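Long-range contact in STING-associated CdnE c-di-GMP synthase (Flavobacteriaceae, PDB 6WT8), which synthesises the cyclic dinucleotide c-di-GMP, probably from GTP, as a CD-NTase of a bacterial CBASS anti-phage system that probably signals through its associated STING receptor: residues V302-I313 with I343-I354. Sequence-based numbering, arbitrary orientation.
Sequences VSILYQELTNII and IEFLSQELDSII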
loop_
_atom_site.group_PDB
_atom_site.type_symbol
_atom_site.label_atom_id
_atom_site.label_comp_id
_atom_site.label_asym_id
_atom_site.label_seq_id
_atom_site.Cartn_x
_atom_site.Cartn_y
_atom_site.Cartn_z
ATOM N N VAL A 302 -15.844 -8.175 -11.128
ATOM C CA VAL A 302 -14.977 -9.300 -11.479
ATOM C C VAL A 302 -14.716 -9.278 -12.967
ATOM O O VAL A 302 -13.591 -9.512 -13.408
ATOM C CB VAL A 302 -15.601 -10.632 -11.044
ATOM C CG1 VAL A 302 -14.648 -11.815 -11.355
ATOM C CG2 VAL A 302 -15.912 -10.580 -9.554
ATOM N N SER A 303 -15.761 -8.994 -13.761
ATOM C CA SER A 303 -15.609 -8.849 -15.205
ATOM C C SER A 303 -14.697 -7.666 -15.580
ATOM O O SER A 303 -13.887 -7.784 -16.498
ATOM C CB SER A 303 -16.979 -8.654 -15.806
ATOM O OG SER A 303 -16.903 -8.465 -17.218
ATOM N N ILE A 304 -14.819 -6.528 -14.890
ATOM C CA ILE A 304 -13.920 -5.387 -15.164
ATOM C C ILE A 304 -12.466 -5.795 -14.987
ATOM O O ILE A 304 -11.592 -5.489 -15.805
ATOM C CB ILE A 304 -14.263 -4.213 -14.232
ATOM C CG1 ILE A 304 -15.565 -3.594 -14.629
ATOM C CG2 ILE A 304 -13.120 -3.128 -14.189
ATOM C CD1 ILE A 304 -15.602 -2.930 -15.981
ATOM N N LEU A 305 -12.182 -6.473 -13.882
ATOM C CA LEU A 305 -10.820 -6.931 -13.613
ATOM C C LEU A 305 -10.345 -7.931 -14.663
ATOM O O LEU A 305 -9.192 -7.851 -15.128
ATOM C CB LEU A 305 -10.752 -7.523 -12.223
ATOM C CG LEU A 305 -10.835 -6.478 -11.102
ATOM C CD1 LEU A 305 -10.990 -7.225 -9.757
ATOM C CD2 LEU A 305 -9.519 -5.662 -11.060
ATOM N N TYR A 306 -11.205 -8.885 -15.047
ATOM C CA TYR A 306 -10.825 -9.828 -16.091
ATOM C C TYR A 306 -10.503 -9.106 -17.381
ATOM O O TYR A 306 -9.495 -9.418 -18.031
ATOM C CB TYR A 306 -11.927 -10.855 -16.311
ATOM C CG TYR A 306 -11.631 -11.796 -17.438
ATOM C CD1 TYR A 306 -10.746 -12.823 -17.295
ATOM C CD2 TYR A 306 -12.313 -11.704 -18.644
ATOM C CE1 TYR A 306 -10.445 -13.694 -18.305
ATOM C CE2 TYR A 306 -12.006 -12.581 -19.685
ATOM C CZ TYR A 306 -11.073 -13.579 -19.492
ATOM O OH TYR A 306 -10.783 -14.473 -20.486
ATOM N N GLN A 307 -11.338 -8.131 -17.761
ATOM C CA GLN A 307 -11.059 -7.367 -18.967
ATOM C C GLN A 307 -9.722 -6.626 -18.852
ATOM O O GLN A 307 -8.940 -6.600 -19.793
ATOM C CB GLN A 307 -12.214 -6.402 -19.252
ATOM C CG GLN A 307 -13.517 -7.061 -19.591
ATOM C CD GLN A 307 -14.668 -6.009 -19.541
ATOM O OE1 GLN A 307 -14.571 -4.953 -20.164
ATOM N NE2 GLN A 307 -15.706 -6.275 -18.751
ATOM N N GLU A 308 -9.437 -6.029 -17.709
ATOM C CA GLU A 308 -8.188 -5.301 -17.587
ATOM C C GLU A 308 -6.987 -6.230 -17.689
ATOM O O GLU A 308 -6.002 -5.914 -18.388
ATOM C CB GLU A 308 -8.166 -4.571 -16.252
ATOM C CG GLU A 308 -6.860 -3.841 -15.982
ATOM C CD GLU A 308 -6.618 -2.666 -16.943
ATOM O OE1 GLU A 308 -7.549 -2.240 -17.644
ATOM O OE2 GLU A 308 -5.472 -2.173 -16.948
ATOM N N LEU A 309 -7.011 -7.374 -16.980
ATOM C CA LEU A 309 -5.865 -8.287 -17.110
ATOM C C LEU A 309 -5.723 -8.810 -18.524
ATOM O O LEU A 309 -4.596 -8.896 -19.022
ATOM C CB LEU A 309 -5.987 -9.450 -16.140
ATOM C CG LEU A 309 -6.061 -9.049 -14.659
ATOM C CD1 LEU A 309 -5.952 -10.298 -13.805
ATOM C CD2 LEU A 309 -5.000 -8.101 -14.238
ATOM N N THR A 310 -6.845 -9.121 -19.200
ATOM C CA THR A 310 -6.793 -9.544 -20.598
ATOM C C THR A 310 -6.143 -8.489 -21.483
ATOM O O THR A 310 -5.319 -8.822 -22.360
ATOM C CB THR A 310 -8.236 -9.858 -21.038
ATOM O OG1 THR A 310 -8.620 -10.998 -20.276
ATOM C CG2 THR A 310 -8.272 -10.144 -22.533
ATOM N N ASN A 311 -6.465 -7.213 -21.256
ATOM C CA ASN A 311 -5.875 -6.123 -22.037
ATOM C C ASN A 311 -4.397 -5.987 -21.747
ATOM O O ASN A 311 -3.595 -5.733 -22.659
ATOM C CB ASN A 311 -6.554 -4.789 -21.697
ATOM C CG ASN A 311 -8.004 -4.702 -22.212
ATOM O OD1 ASN A 311 -8.430 -5.494 -23.051
ATOM N ND2 ASN A 311 -8.753 -3.729 -21.703
ATOM N N ILE A 312 -4.007 -6.178 -20.487
ATOM C CA ILE A 312 -2.571 -6.148 -20.173
ATOM C C ILE A 312 -1.812 -7.243 -20.905
ATOM O O ILE A 312 -0.684 -7.011 -21.380
ATOM C CB ILE A 312 -2.361 -6.234 -18.653
ATOM C CG1 ILE A 312 -2.810 -4.898 -18.063
ATOM C CG2 ILE A 312 -0.874 -6.629 -18.269
ATOM C CD1 ILE A 312 -2.902 -4.995 -16.535
ATOM N N ILE A 313 -2.363 -8.467 -20.931
ATOM C CA ILE A 313 -1.700 -9.590 -21.603
ATOM C C ILE A 313 -1.617 -9.340 -23.102
ATOM O O ILE A 313 -0.590 -9.657 -23.735
ATOM C CB ILE A 313 -2.451 -10.894 -21.274
ATOM C CG1 ILE A 313 -2.300 -11.245 -19.794
ATOM C CG2 ILE A 313 -1.996 -12.066 -22.168
ATOM C CD1 ILE A 313 -3.463 -12.180 -19.350
ATOM N N ILE A 343 0.042 -12.773 -14.173
ATOM C CA ILE A 343 -1.199 -12.131 -14.638
ATOM C C ILE A 343 -2.058 -13.155 -15.373
ATOM O O ILE A 343 -3.284 -13.177 -15.215
ATOM C CB ILE A 343 -0.885 -10.921 -15.545
ATOM C CG1 ILE A 343 -0.025 -9.899 -14.786
ATOM C CG2 ILE A 343 -2.175 -10.265 -16.113
ATOM C CD1 ILE A 343 -0.708 -9.343 -13.556
ATOM N N GLU A 344 -1.438 -13.995 -16.236
ATOM C CA GLU A 344 -2.218 -15.025 -16.943
ATOM C C GLU A 344 -2.891 -16.006 -15.962
ATOM O O GLU A 344 -4.061 -16.369 -16.149
ATOM C CB GLU A 344 -1.334 -15.799 -17.928
ATOM C CG GLU A 344 -0.884 -14.959 -19.100
ATOM C CD GLU A 344 0.207 -15.606 -19.961
ATOM O OE1 GLU A 344 0.403 -16.846 -19.889
ATOM O OE2 GLU A 344 0.883 -14.853 -20.693
ATOM N N PHE A 345 -2.184 -16.481 -14.929
ATOM C CA PHE A 345 -2.844 -17.359 -13.956
ATOM C C PHE A 345 -3.949 -16.628 -13.224
ATOM O O PHE A 345 -5.018 -17.216 -12.945
ATOM C CB PHE A 345 -1.793 -17.918 -12.973
ATOM C CG PHE A 345 -0.982 -19.053 -13.542
ATOM C CD1 PHE A 345 -1.620 -20.152 -14.104
ATOM C CD2 PHE A 345 0.406 -19.017 -13.498
ATOM C CE1 PHE A 345 -0.845 -21.229 -14.570
ATOM C CE2 PHE A 345 1.160 -20.103 -13.970
ATOM C CZ PHE A 345 0.530 -21.170 -14.533
ATOM N N LEU A 346 -3.742 -15.354 -12.893
ATOM C CA LEU A 346 -4.831 -14.605 -12.237
ATOM C C LEU A 346 -6.028 -14.470 -13.164
ATOM O O LEU A 346 -7.175 -14.608 -12.721
ATOM C CB LEU A 346 -4.358 -13.201 -11.847
ATOM C CG LEU A 346 -3.364 -13.133 -10.714
ATOM C CD1 LEU A 346 -2.996 -11.654 -10.521
ATOM C CD2 LEU A 346 -3.938 -13.679 -9.402
ATOM N N SER A 347 -5.799 -14.187 -14.448
ATOM C CA SER A 347 -6.923 -14.043 -15.361
ATOM C C SER A 347 -7.666 -15.363 -15.519
ATOM O O SER A 347 -8.908 -15.357 -15.630
ATOM C CB SER A 347 -6.420 -13.492 -16.684
ATOM O OG SER A 347 -5.761 -14.498 -17.400
ATOM N N GLN A 348 -6.961 -16.494 -15.478
ATOM C CA GLN A 348 -7.644 -17.782 -15.528
ATOM C C GLN A 348 -8.533 -18.007 -14.306
ATOM O O GLN A 348 -9.651 -18.538 -14.434
ATOM C CB GLN A 348 -6.586 -18.884 -15.649
ATOM C CG GLN A 348 -5.892 -18.894 -17.024
ATOM C CD GLN A 348 -4.653 -19.860 -17.119
ATOM O OE1 GLN A 348 -3.866 -19.802 -18.084
ATOM N NE2 GLN A 348 -4.495 -20.733 -16.125
ATOM N N GLU A 349 -8.093 -17.568 -13.116
ATOM C CA GLU A 349 -8.953 -17.686 -11.949
ATOM C C GLU A 349 -10.180 -16.818 -12.117
ATOM O O GLU A 349 -11.292 -17.259 -11.806
ATOM C CB GLU A 349 -8.233 -17.251 -10.653
ATOM C CG GLU A 349 -6.992 -18.101 -10.307
ATOM C CD GLU A 349 -7.349 -19.525 -9.936
ATOM O OE1 GLU A 349 -8.551 -19.812 -9.708
ATOM O OE2 GLU A 349 -6.444 -20.387 -9.957
ATOM N N LEU A 350 -10.013 -15.569 -12.582
ATOM C CA LEU A 350 -11.202 -14.719 -12.780
ATOM C C LEU A 350 -12.136 -15.311 -13.831
ATOM O O LEU A 350 -13.364 -15.219 -13.687
ATOM C CB LEU A 350 -10.795 -13.296 -13.204
ATOM C CG LEU A 350 -9.947 -12.572 -12.187
ATOM C CD1 LEU A 350 -9.389 -11.307 -12.812
ATOM C CD2 LEU A 350 -10.831 -12.188 -11.030
ATOM N N ASP A 351 -11.579 -15.916 -14.904
ATOM C CA ASP A 351 -12.445 -16.541 -15.903
ATOM C C ASP A 351 -13.283 -17.641 -15.261
ATOM O O ASP A 351 -14.490 -17.764 -15.531
ATOM C CB ASP A 351 -11.550 -17.118 -16.990
ATOM C CG ASP A 351 -12.302 -17.613 -18.215
ATOM O OD1 ASP A 351 -13.351 -17.046 -18.567
ATOM O OD2 ASP A 351 -11.781 -18.542 -18.861
ATOM N N SER A 352 -12.651 -18.479 -14.436
ATOM C CA SER A 352 -13.403 -19.538 -13.752
ATOM C C SER A 352 -14.490 -18.976 -12.855
ATOM O O SER A 352 -15.585 -19.531 -12.771
ATOM C CB SER A 352 -12.467 -20.359 -12.892
ATOM O OG SER A 352 -11.627 -21.123 -13.736
ATOM N N ILE A 353 -14.165 -17.944 -12.087
ATOM C CA ILE A 353 -15.153 -17.329 -11.188
ATOM C C ILE A 353 -16.340 -16.807 -11.984
ATOM O O ILE A 353 -17.494 -16.975 -11.583
ATOM C CB ILE A 353 -14.497 -16.210 -10.367
ATOM C CG1 ILE A 353 -13.491 -16.843 -9.404
ATOM C CG2 ILE A 353 -15.540 -15.373 -9.626
ATOM C CD1 ILE A 353 -12.568 -15.836 -8.623
ATOM N N ILE A 354 -16.071 -16.129 -13.100
ATOM C CA ILE A 354 -17.150 -15.560 -13.904
ATOM C C ILE A 354 -17.999 -16.677 -14.470
ATOM O O ILE A 354 -19.235 -16.608 -14.471
ATOM C CB ILE A 354 -16.556 -14.682 -15.010
ATOM C CG1 ILE A 354 -16.014 -13.357 -14.433
ATOM C CG2 ILE A 354 -17.644 -14.367 -16.073
ATOM C CD1 ILE A 354 -15.019 -12.628 -15.348
#
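The edge of the Y306 ring takes S347 O, which lies near the ring plane, 3.5 Å from Y306 CE1. One face carries the hydroxyl of T310, with T310 OG1 3.6 Å above the ring centre. D351 runs alongside the ring in the same direction, D351 CB 3.8 Å from Y306 CE1 and the carboxylate plane turned just 18° from that of the Y306 ring. The ring gets there because CG is anti to the backbone N (chi1 176°), and L350 and I354 complete the hole it fills as a knob. With an alanine in place of Y306, the hole between S347, L350, D351 and I354 is likely to be left without its knob, and the T310 hydroxyl without the ring beneath it.

T310 OG1 is itself held by Y306 O, which takes that bond on one face of its carbonyl plane and the helical bond from T310 N on the other. S347 OG likewise turns back to its own helix, bonding to E344 O at 2.8 Å. No hydrogen bond crosses between the helices; apart from the Y306 ring, aliphatic side chains make most of the contact. L309 and L350 are reciprocal knobs, crossing at about a right angle with their CD1 atoms 3.7 Å apart. At one end V302 CG1 packs against I354 CG1, also at 3.7 Å; at the other, I313 and I343 slide past each other in opposite directions, and I313 CD1 rests on E344 CG.

The two helices run roughly antiparallel, at 148°, and the axes of the two segments come within 9.4 Å at their closest, consistent with the helical C-terminal lobe that accompanies the nucleotidyltransferase sheet in CD-NTases. Helix 253-266 covers L305 and L350 with F259, helix 278-287 backs L309 and I343 with I284, and helix 46-56 closes over V302 and I353 through I51.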